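Local coordinates for extracellular solute-binding protein family 1 (Pseudothermotoga lettingae, PDB 5CI5) that binds the sugar alpha-D-tagatose in its pocket and probably serves as the solute-binding component of an ABC transporter, at residues F60-T64 with K188-T192; Y65-V70 with W89-F93; T323-M329 with P340-V345. All coordinates share one frame; numbering follows the deposited sequence. Where two conformers were deposited one is given.

Overall arrangement
Contact 2 is nested along the chain inside the loop closed by contact 1. Contact 3 follows both. Contacts 1 and 2 share helix 62-75, and their centres lie about 12 Å apart. They meet where Phe60 packs on Tyr65 and Lys68. Contact 3 stands apart, its centre about 26 Å from that of contact 1 and about 25 Å from that of contact 2. The mixed sheet links the regions, because strand 55-60 leads into contact 1 and strand 339-340 into contact 3. Contact 1 brings pocket residues to the sugar, and contact 2 packs the next turns of helix 62-75 on helix 89-95. Contact 3 joins helices 325-335 and 343-348; like contact 2, it makes no direct sugar contact.

Contact 1: F60-T64 with K188-T192; sequences FGFDT and KTEHT. With T6T (alpha-D-tagatopyranose), chain C.
Phe62 meets His191 and Glu190 beside the bound tagatose. The edge of the Phe62 ring points at the face of His191 in an offset edge-to-face pair. The centroids are 5.2 Å apart and the planes stand at 79°. Phe62 CD2 comes within 3.6 Å of His191 CE1. On its far rim, Phe62 CZ touches Glu190 CB at 3.7 Å, with the methylene at the ring edge. Phe62 CZ also lies 3.8 Å from C6 of the sugar. Phe62 holds CG opposite its own backbone N (chi1 180°), which extends the ring across the gap to all three partners. Glu190 CG lies 3.7 Å from O5 of the sugar, while the Glu190 carboxylate turns away to Arg370, Tyr376 and Ser380. Asp63 works on the neighbouring flank. Asp63 OD1 lies near the plane of the imidazole, 3.4 Å from His191 CE1, and Asp63 OD2 is hydrogen-bonded to His246 NE2.

The imidazole is fixed from both nitrogens. His191 ND1 shares a 2.7 Å hydrogen bond with Thr189 OG1, and NE2 is hydrogen-bonded to Asp248 OD2. His246 stacks on the ring. These partners limit its rotation and keep a face turned to Phe62. One water donates to Asp63 O and, weakly, to Lys188 O, linking the two backbones. Phe62 and Glu190 both belong to the sugar pocket. The contact brings the start of helix 62-75, just after strand 55-60, against the start of helix 190-202, with helix 376-391 touching Lys188, Glu190 and Thr192.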
loop_
_atom_site.group_PDB
_atom_site.type_symbol
_atom_site.label_atom_id
_atom_site.label_comp_id
_atom_site.label_asym_id
_atom_site.label_seq_id
_atom_site.Cartn_x
_atom_site.Cartn_y
_atom_site.Cartn_z
ATOM N N PHE A 60 14.645 4.800 -0.871
ATOM C CA PHE A 60 14.495 3.620 -1.715
ATOM C C PHE A 60 13.150 3.609 -2.425
ATOM O O PHE A 60 12.111 3.732 -1.777
ATOM C CB PHE A 60 14.571 2.329 -0.900
ATOM C CG PHE A 60 15.870 2.103 -0.192
ATOM C CD1 PHE A 60 16.131 2.738 0.994
ATOM C CD2 PHE A 60 16.811 1.210 -0.696
ATOM C CE1 PHE A 60 17.292 2.499 1.682
ATOM C CE2 PHE A 60 17.987 0.971 -0.012
ATOM C CZ PHE A 60 18.237 1.633 1.172
ATOM N N GLY A 61 13.162 3.360 -3.731
ATOM C CA GLY A 61 11.922 3.100 -4.447
ATOM C C GLY A 61 11.237 1.818 -3.989
ATOM O O GLY A 61 11.866 0.881 -3.499
ATOM N N PHE A 62 9.930 1.757 -4.161
ATOM C CA PHE A 62 9.186 0.624 -3.657
ATOM C C PHE A 62 9.562 -0.701 -4.265
ATOM O O PHE A 62 9.677 -1.681 -3.558
ATOM C CB PHE A 62 7.674 0.809 -3.873
ATOM C CG PHE A 62 6.847 -0.352 -3.370
ATOM C CD1 PHE A 62 6.744 -0.606 -2.012
ATOM C CD2 PHE A 62 6.210 -1.194 -4.246
ATOM C CE1 PHE A 62 6.006 -1.670 -1.535
ATOM C CE2 PHE A 62 5.461 -2.275 -3.775
ATOM C CZ PHE A 62 5.363 -2.514 -2.423
ATOM N N ASP A 63 9.761 -0.743 -5.571
ATOM C CA ASP A 63 9.699 -2.020 -6.274
ATOM C C ASP A 63 10.864 -2.951 -5.908
ATOM O O ASP A 63 10.737 -4.169 -6.051
ATOM C CB ASP A 63 9.668 -1.798 -7.783
ATOM C CG ASP A 63 8.365 -1.172 -8.271
ATOM O OD1 ASP A 63 7.486 -0.846 -7.455
ATOM O OD2 ASP A 63 8.216 -1.007 -9.504
ATOM N N THR A 64 11.970 -2.393 -5.435
ATOM C CA THR A 64 13.119 -3.224 -5.046
ATOM C C THR A 64 13.472 -3.106 -3.572
ATOM O O THR A 64 14.494 -3.655 -3.132
ATOM C CB THR A 64 14.388 -2.886 -5.872
ATOM O OG1 THR A 64 14.770 -1.525 -5.675
ATOM C CG2 THR A 64 14.131 -3.123 -7.341
ATOM N N LYS A 188 5.489 -8.089 -11.470
ATOM C CA LYS A 188 5.937 -8.915 -10.347
ATOM C C LYS A 188 6.275 -8.037 -9.136
ATOM O O LYS A 188 7.418 -7.968 -8.658
ATOM C CB LYS A 188 7.131 -9.770 -10.752
ATOM C CG LYS A 188 6.797 -10.869 -11.769
ATOM C CD LYS A 188 5.753 -11.876 -11.226
ATOM C CE LYS A 188 6.187 -12.587 -9.950
ATOM N NZ LYS A 188 7.325 -13.522 -10.171
ATOM N N THR A 189 5.241 -7.357 -8.658
ATOM C CA THR A 189 5.327 -6.450 -7.527
ATOM C C THR A 189 4.063 -6.624 -6.670
ATOM O O THR A 189 3.052 -7.200 -7.112
ATOM C CB THR A 189 5.437 -4.976 -7.957
ATOM O OG1 THR A 189 4.217 -4.614 -8.617
ATOM C CG2 THR A 189 6.647 -4.698 -8.867
ATOM N N GLU A 190 4.131 -6.121 -5.436
ATOM C CA GLU A 190 3.046 -6.249 -4.485
ATOM C C GLU A 190 1.750 -5.647 -5.015
ATOM O O GLU A 190 0.693 -6.088 -4.611
ATOM C CB GLU A 190 3.443 -5.572 -3.170
ATOM C CG GLU A 190 2.449 -5.692 -2.049
ATOM C CD GLU A 190 2.300 -7.080 -1.480
ATOM O OE1 GLU A 190 3.068 -7.988 -1.857
ATOM O OE2 GLU A 190 1.396 -7.262 -0.655
ATOM N N HIS A 191 1.837 -4.637 -5.887
ATOM C CA HIS A 191 0.629 -4.000 -6.426
ATOM C C HIS A 191 -0.297 -5.049 -7.059
ATOM O O HIS A 191 -1.526 -4.947 -7.009
ATOM C CB HIS A 191 0.925 -2.944 -7.507
ATOM C CG HIS A 191 2.038 -1.991 -7.199
ATOM N ND1 HIS A 191 3.363 -2.305 -7.413
ATOM C CD2 HIS A 191 2.021 -0.700 -6.786
ATOM C CE1 HIS A 191 4.114 -1.259 -7.114
ATOM N NE2 HIS A 191 3.323 -0.273 -6.723
ATOM N N THR A 192 0.290 -6.032 -7.721
ATOM C CA THR A 192 -0.485 -7.050 -8.411
ATOM C C THR A 192 -1.243 -7.966 -7.433
ATOM O O THR A 192 -2.421 -8.279 -7.623
ATOM C CB THR A 192 0.446 -7.841 -9.328
ATOM O OG1 THR A 192 0.986 -6.921 -10.283
ATOM C CG2 THR A 192 -0.298 -9.004 -10.043
HETATM O O3 T6T C . -0.117 0.634 0.946
HETATM C C3 T6T C . 1.297 0.781 1.026
HETATM C C4 T6T C . 1.922 -0.599 1.228
HETATM O O4 T6T C . 1.330 -1.243 2.364
HETATM C C5 T6T C . 1.696 -1.405 -0.032
HETATM O O5 T6T C . 2.273 -2.705 0.102
HETATM C C6 T6T C . 2.271 -0.672 -1.239
HETATM O O6 T6T C . 1.630 0.596 -1.361
HETATM C C2 T6T C . 1.803 1.439 -0.217
HETATM O O2 T6T C . 3.194 1.747 -0.063
HETATM C C1 T6T C . 1.044 2.752 -0.508
HETATM O O1 T6T C . 1.061 3.647 0.542
HETATM O O HOH W 1 8.717 -5.966 -6.159
#

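Contact 2: Y65-V70 with W89-F93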
loop_
_atom_site.group_PDB
_atom_site.type_symbol
_atom_site.label_atom_id
_atom_site.label_comp_id
_atom_site.label_asym_id
_atom_site.label_seq_id
_atom_site.Cartn_x
_atom_site.Cartn_y
_atom_site.Cartn_z
ATOM N N TYR A 65 12.625 -2.439 -2.785
ATOM C CA TYR A 65 13.025 -2.136 -1.418
ATOM C C TYR A 65 13.034 -3.387 -0.518
ATOM O O TYR A 65 13.939 -3.536 0.303
ATOM C CB TYR A 65 12.134 -1.040 -0.823
ATOM C CG TYR A 65 12.481 -0.666 0.613
ATOM C CD1 TYR A 65 13.799 -0.437 0.993
ATOM C CD2 TYR A 65 11.487 -0.539 1.588
ATOM C CE1 TYR A 65 14.122 -0.077 2.297
ATOM C CE2 TYR A 65 11.805 -0.179 2.913
ATOM C CZ TYR A 65 13.125 0.023 3.258
ATOM O OH TYR A 65 13.472 0.367 4.539
ATOM N N TYR A 66 12.074 -4.294 -0.672
ATOM C CA TYR A 66 12.039 -5.488 0.179
ATOM C C TYR A 66 13.343 -6.268 0.061
ATOM O O TYR A 66 13.960 -6.637 1.048
ATOM C CB TYR A 66 10.868 -6.391 -0.191
ATOM C CG TYR A 66 10.760 -7.631 0.674
ATOM C CD1 TYR A 66 10.330 -7.540 1.997
ATOM C CD2 TYR A 66 11.088 -8.890 0.185
ATOM C CE1 TYR A 66 10.214 -8.683 2.792
ATOM C CE2 TYR A 66 10.985 -10.032 0.983
ATOM C CZ TYR A 66 10.557 -9.922 2.284
ATOM O OH TYR A 66 10.463 -11.074 3.058
ATOM N N ASP A 67 13.752 -6.513 -1.173
ATOM C CA ASP A 67 14.951 -7.306 -1.408
ATOM C C ASP A 67 16.192 -6.627 -0.833
ATOM O O ASP A 67 17.043 -7.299 -0.254
ATOM C CB ASP A 67 15.124 -7.571 -2.897
ATOM C CG ASP A 67 14.088 -8.553 -3.435
ATOM O OD1 ASP A 67 13.515 -9.340 -2.640
ATOM O OD2 ASP A 67 13.838 -8.528 -4.655
ATOM N N LYS A 68 16.293 -5.311 -0.972
ATOM C CA LYS A 68 17.421 -4.591 -0.379
ATOM C C LYS A 68 17.406 -4.641 1.147
ATOM O O LYS A 68 18.458 -4.797 1.798
ATOM C CB LYS A 68 17.417 -3.143 -0.854
ATOM C CG LYS A 68 17.737 -3.014 -2.341
ATOM C CD LYS A 68 17.675 -1.556 -2.802
ATOM C CE LYS A 68 18.398 -1.356 -4.139
ATOM N NZ LYS A 68 17.785 -2.158 -5.206
ATOM N N LEU A 69 16.222 -4.483 1.730
ATOM C CA LEU A 69 16.125 -4.483 3.184
ATOM C C LEU A 69 16.442 -5.887 3.745
ATOM O O LEU A 69 17.199 -6.018 4.701
ATOM C CB LEU A 69 14.738 -3.988 3.635
ATOM C CG LEU A 69 14.528 -3.896 5.153
ATOM C CD1 LEU A 69 15.646 -3.064 5.831
ATOM C CD2 LEU A 69 13.133 -3.323 5.473
ATOM N N VAL A 70 15.899 -6.923 3.120
ATOM C CA VAL A 70 16.189 -8.285 3.537
ATOM C C VAL A 70 17.702 -8.553 3.451
ATOM O O VAL A 70 18.312 -9.117 4.363
ATOM C CB VAL A 70 15.422 -9.314 2.685
ATOM C CG1 VAL A 70 15.942 -10.725 2.946
ATOM C CG2 VAL A 70 13.937 -9.243 3.000
ATOM N N TRP A 89 5.657 -7.494 6.469
ATOM C CA TRP A 89 7.110 -7.522 6.638
ATOM C C TRP A 89 7.520 -7.640 8.105
ATOM O O TRP A 89 8.519 -8.297 8.406
ATOM C CB TRP A 89 7.792 -6.285 6.068
ATOM C CG TRP A 89 7.632 -6.029 4.594
ATOM C CD1 TRP A 89 6.723 -6.602 3.715
ATOM C CD2 TRP A 89 8.417 -5.125 3.815
ATOM N NE1 TRP A 89 6.893 -6.071 2.463
ATOM C CE2 TRP A 89 7.928 -5.173 2.489
ATOM C CE3 TRP A 89 9.491 -4.290 4.107
ATOM C CZ2 TRP A 89 8.467 -4.397 1.474
ATOM C CZ3 TRP A 89 10.022 -3.510 3.099
ATOM C CH2 TRP A 89 9.515 -3.578 1.797
ATOM N N VAL A 90 6.809 -6.979 9.016
ATOM C CA VAL A 90 7.276 -6.960 10.395
ATOM C C VAL A 90 7.208 -8.369 11.015
ATOM O O VAL A 90 8.183 -8.854 11.593
ATOM C CB VAL A 90 6.512 -5.890 11.206
ATOM C CG1 VAL A 90 6.855 -5.985 12.657
ATOM C CG2 VAL A 90 6.917 -4.531 10.678
ATOM N N PRO A 91 6.095 -9.085 10.841
ATOM C CA PRO A 91 6.109 -10.488 11.307
ATOM C C PRO A 91 7.173 -11.361 10.664
ATOM O O PRO A 91 7.795 -12.185 11.354
ATOM C CB PRO A 91 4.700 -10.980 10.939
ATOM C CG PRO A 91 3.879 -9.748 10.999
ATOM C CD PRO A 91 4.749 -8.661 10.426
ATOM N N THR A 92 7.413 -11.178 9.365
ATOM C CA THR A 92 8.444 -11.940 8.671
ATOM C C THR A 92 9.824 -11.691 9.321
ATOM O O THR A 92 10.567 -12.642 9.644
ATOM C CB THR A 92 8.497 -11.563 7.193
ATOM O OG1 THR A 92 7.231 -11.851 6.600
ATOM C CG2 THR A 92 9.570 -12.313 6.450
ATOM N N PHE A 93 10.173 -10.422 9.515
ATOM C CA PHE A 93 11.501 -10.110 10.060
ATOM C C PHE A 93 11.610 -10.470 11.537
ATOM O O PHE A 93 12.661 -10.938 11.989
ATOM C CB PHE A 93 11.844 -8.622 9.897
ATOM C CG PHE A 93 11.806 -8.110 8.469
ATOM C CD1 PHE A 93 11.983 -8.945 7.378
ATOM C CD2 PHE A 93 11.592 -6.765 8.244
ATOM C CE1 PHE A 93 11.923 -8.431 6.081
ATOM C CE2 PHE A 93 11.550 -6.246 6.966
ATOM C CZ PHE A 93 11.730 -7.094 5.882
#
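The Tyr66 ring drives its edge into the flat face of Trp89. Tyr66 CD1 sits over the middle of the indole, 3.4 Å from Trp89 CE2. The Tyr66 plane is tilted 63° from the five-membered ring, an edge-to-face pair. Tyr66 CB rests beside Trp89 CZ2. The far rim of the indole fits the hollow between Tyr65 and Leu69, which both meet it near its plane. Tyr65 CD2 is 3.6 Å from Trp89 CH2, and Leu69 CD2 is 3.9 Å from Trp89 CZ3. Tyr65 OH is hydrogen-bonded to Phe83 O. Phe93 fills the next gap. Phe93 CE2 lies 3.6 Å from Leu69 CD2, and Phe93 CE1 touches Tyr66 CE1 and Val70 CG2. The Phe93 and Tyr66 planes are only 16° apart, but the rings are slid past each other and barely overlap. The axes of the segments 65-70 and 89-93 approach no closer than 12.7 Å, so large rings must bridge the space. Trp89 CG lies beside its own backbone N (chi1 -61°), which swings the indole toward helix 62-75. With an alanine here in place of the indole, a gap is likely to open among Tyr65, Tyr66 and Leu69, and the Tyr66 edge would lose the face it meets. Trp301 of the sugar pocket also meets Trp89 edge-to-face. No hydrogen bond crosses between the segments. The contact is an aromatic cluster with aliphatic filling, held by shape and dispersion.

Contact 3: T323-M329 with P340-V345; sequences TSFDVWM and PTRMDV
Arg342 bends at chi3 (70°) after an extended chi2, and this turn carries its guanidinium to the carbonyl of Thr323. Arg342 NH1 donates to Thr323 O at 3.0 Å, nearly straight at 166°. The nitrogen lies in the carbonyl plane on a lone pair, and the oxygen lies close to the guanidinium plane. NE and NH2 grip Asp344 side-on, one to each oxygen, each on a syn lone pair. Arg342 NE to Asp344 OD1 is 3.0 Å, and Arg342 NH2 to Asp344 OD2 is 2.9 Å. This salt bridge, internal to 340-345, steadies the guanidinium, with one face against the backbone N of Phe325. Glu110 forms a second salt bridge at NH1, which would probably balance the charge further.

Apolar groups complete the contact. Phe325 CD1 meets Val345 CG2 at 3.6 Å and also approaches Asp344 OD2. Val345 CG2 reaches on to Trp328 CB. Pro340 lies over one face of the Trp328 indole, in a CH-pi contact with Pro340 CA 3.7 Å from the centroid of the six-membered ring. Pro340 CG touches Trp328 CE3 at 3.6 Å. The Trp328 ring also meets those of Trp134 and Trp331.

Each segment enters a helix through an N-cap residue, Ser324 or Arg342. Ser324 OG takes a weak bond from Val327 N and is hydrogen-bonded to Tyr321 O. Helix 325-335 leads through strand 339-340, antiparallel to strand 128-138, to helix 343-348. Trp328 touches Tyr135 of the pocket, and its side chain is about 10 Å from the sugar. This layout is consistent with the type 2 periplasmic-binding-protein fold.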
loop_
_atom_site.group_PDB
_atom_site.type_symbol
_atom_site.label_atom_id
_atom_site.label_comp_id
_atom_site.label_asym_id
_atom_site.label_seq_id
_atom_site.Cartn_x
_atom_site.Cartn_y
_atom_site.Cartn_z
ATOM N N THR A 323 6.993 10.340 14.615
ATOM C CA THR A 323 5.601 9.970 14.807
ATOM C C THR A 323 4.956 10.858 15.872
ATOM O O THR A 323 3.951 10.474 16.457
ATOM C CB THR A 323 5.477 8.470 15.175
ATOM O OG1 THR A 323 6.456 7.713 14.445
ATOM C CG2 THR A 323 4.109 7.949 14.817
ATOM N N SER A 324 5.522 12.048 16.091
ATOM C CA SER A 324 4.950 13.023 17.021
ATOM C C SER A 324 3.835 13.834 16.374
ATOM O O SER A 324 3.714 13.927 15.152
ATOM C CB SER A 324 6.019 13.982 17.550
ATOM O OG SER A 324 6.500 14.811 16.500
ATOM N N PHE A 325 3.007 14.413 17.224
ATOM C CA PHE A 325 1.895 15.228 16.779
ATOM C C PHE A 325 2.381 16.389 15.904
ATOM O O PHE A 325 1.855 16.604 14.816
ATOM C CB PHE A 325 1.135 15.731 18.009
ATOM C CG PHE A 325 -0.063 16.571 17.685
ATOM C CD1 PHE A 325 -1.259 15.997 17.297
ATOM C CD2 PHE A 325 0.011 17.942 17.768
ATOM C CE1 PHE A 325 -2.368 16.782 17.001
ATOM C CE2 PHE A 325 -1.091 18.729 17.473
ATOM C CZ PHE A 325 -2.279 18.135 17.096
ATOM N N ASP A 326 3.373 17.152 16.372
ATOM C CA ASP A 326 3.778 18.351 15.636
ATOM C C ASP A 326 4.296 18.001 14.245
ATOM O O ASP A 326 3.978 18.686 13.277
ATOM C CB ASP A 326 4.836 19.150 16.393
ATOM C CG ASP A 326 4.271 19.848 17.618
ATOM O OD1 ASP A 326 3.041 20.027 17.689
ATOM O OD2 ASP A 326 5.070 20.251 18.493
ATOM N N VAL A 327 5.083 16.927 14.154
ATOM C CA VAL A 327 5.674 16.529 12.877
ATOM C C VAL A 327 4.583 16.103 11.916
ATOM O O VAL A 327 4.583 16.521 10.754
ATOM C CB VAL A 327 6.730 15.400 13.061
ATOM C CG1 VAL A 327 7.109 14.764 11.739
ATOM C CG2 VAL A 327 7.966 15.963 13.752
ATOM N N TRP A 328 3.632 15.297 12.387
ATOM C CA TRP A 328 2.607 14.808 11.481
ATOM C C TRP A 328 1.609 15.912 11.123
ATOM O O TRP A 328 1.128 15.941 10.006
ATOM C CB TRP A 328 1.894 13.579 12.045
ATOM C CG TRP A 328 2.321 12.372 11.298
ATOM C CD1 TRP A 328 3.189 11.393 11.734
ATOM C CD2 TRP A 328 1.963 12.018 9.961
ATOM N NE1 TRP A 328 3.359 10.446 10.750
ATOM C CE2 TRP A 328 2.620 10.807 9.655
ATOM C CE3 TRP A 328 1.143 12.594 9.000
ATOM C CZ2 TRP A 328 2.475 10.168 8.422
ATOM C CZ3 TRP A 328 0.995 11.953 7.782
ATOM C CH2 TRP A 328 1.676 10.763 7.502
HETATM N N MSE A 329 1.314 16.822 12.055
HETATM C CA MSE A 329 0.469 17.963 11.716
HETATM C C MSE A 329 1.093 18.774 10.578
HETATM O O MSE A 329 0.420 19.150 9.612
HETATM C CB MSE A 329 0.233 18.861 12.933
HETATM C CG MSE A 329 -0.883 18.378 13.816
HETATM SE SE MSE A 329 -2.639 18.525 12.951
HETATM C CE MSE A 329 -3.115 20.312 13.550
ATOM N N PRO A 340 -2.118 9.902 8.421
ATOM C CA PRO A 340 -1.384 9.721 9.669
ATOM C C PRO A 340 -1.850 8.465 10.387
ATOM O O PRO A 340 -3.046 8.171 10.381
ATOM C CB PRO A 340 -1.738 10.973 10.503
ATOM C CG PRO A 340 -2.333 11.987 9.514
ATOM C CD PRO A 340 -2.848 11.191 8.357
ATOM N N THR A 341 -0.924 7.744 11.004
ATOM C CA THR A 341 -1.285 6.671 11.928
ATOM C C THR A 341 -1.828 7.209 13.259
ATOM O O THR A 341 -2.418 6.449 14.001
ATOM C CB THR A 341 -0.098 5.763 12.221
ATOM O OG1 THR A 341 0.979 6.531 12.779
ATOM C CG2 THR A 341 0.344 5.089 10.936
ATOM N N ARG A 342 -1.624 8.498 13.542
ATOM C CA ARG A 342 -2.166 9.133 14.754
ATOM C C ARG A 342 -3.596 9.652 14.553
ATOM O O ARG A 342 -3.855 10.457 13.659
ATOM C CB ARG A 342 -1.307 10.313 15.196
ATOM C CG ARG A 342 0.136 10.002 15.622
ATOM C CD ARG A 342 0.835 11.295 16.028
ATOM N NE ARG A 342 0.259 11.784 17.286
ATOM C CZ ARG A 342 0.821 11.717 18.484
ATOM N NH1 ARG A 342 2.037 11.215 18.660
ATOM N NH2 ARG A 342 0.144 12.173 19.534
HETATM N N MSE A 343 -4.491 9.226 15.437
HETATM C CA MSE A 343 -5.893 9.634 15.416
HETATM C C MSE A 343 -6.025 11.136 15.652
HETATM O O MSE A 343 -6.762 11.807 14.929
HETATM C CB MSE A 343 -6.691 8.873 16.467
HETATM C CG MSE A 343 -6.878 7.435 16.116
HETATM SE SE MSE A 343 -8.151 6.544 17.269
HETATM C CE MSE A 343 -7.033 6.424 18.833
ATOM N N ASP A 344 -5.294 11.666 16.636
ATOM C CA ASP A 344 -5.439 13.089 16.950
ATOM C C ASP A 344 -5.060 13.967 15.746
ATOM O O ASP A 344 -5.759 14.930 15.477
ATOM C CB ASP A 344 -4.659 13.492 18.208
ATOM C CG ASP A 344 -3.187 13.057 18.218
ATOM O OD1 ASP A 344 -2.645 12.556 17.197
ATOM O OD2 ASP A 344 -2.559 13.257 19.295
ATOM N N VAL A 345 -4.022 13.623 14.980
ATOM C CA VAL A 345 -3.709 14.397 13.783
ATOM C C VAL A 345 -4.794 14.283 12.710
ATOM O O VAL A 345 -5.148 15.283 12.050
ATOM C CB VAL A 345 -2.350 13.966 13.199
ATOM C CG1 VAL A 345 -2.047 14.693 11.932
ATOM C CG2 VAL A 345 -1.253 14.225 14.206
#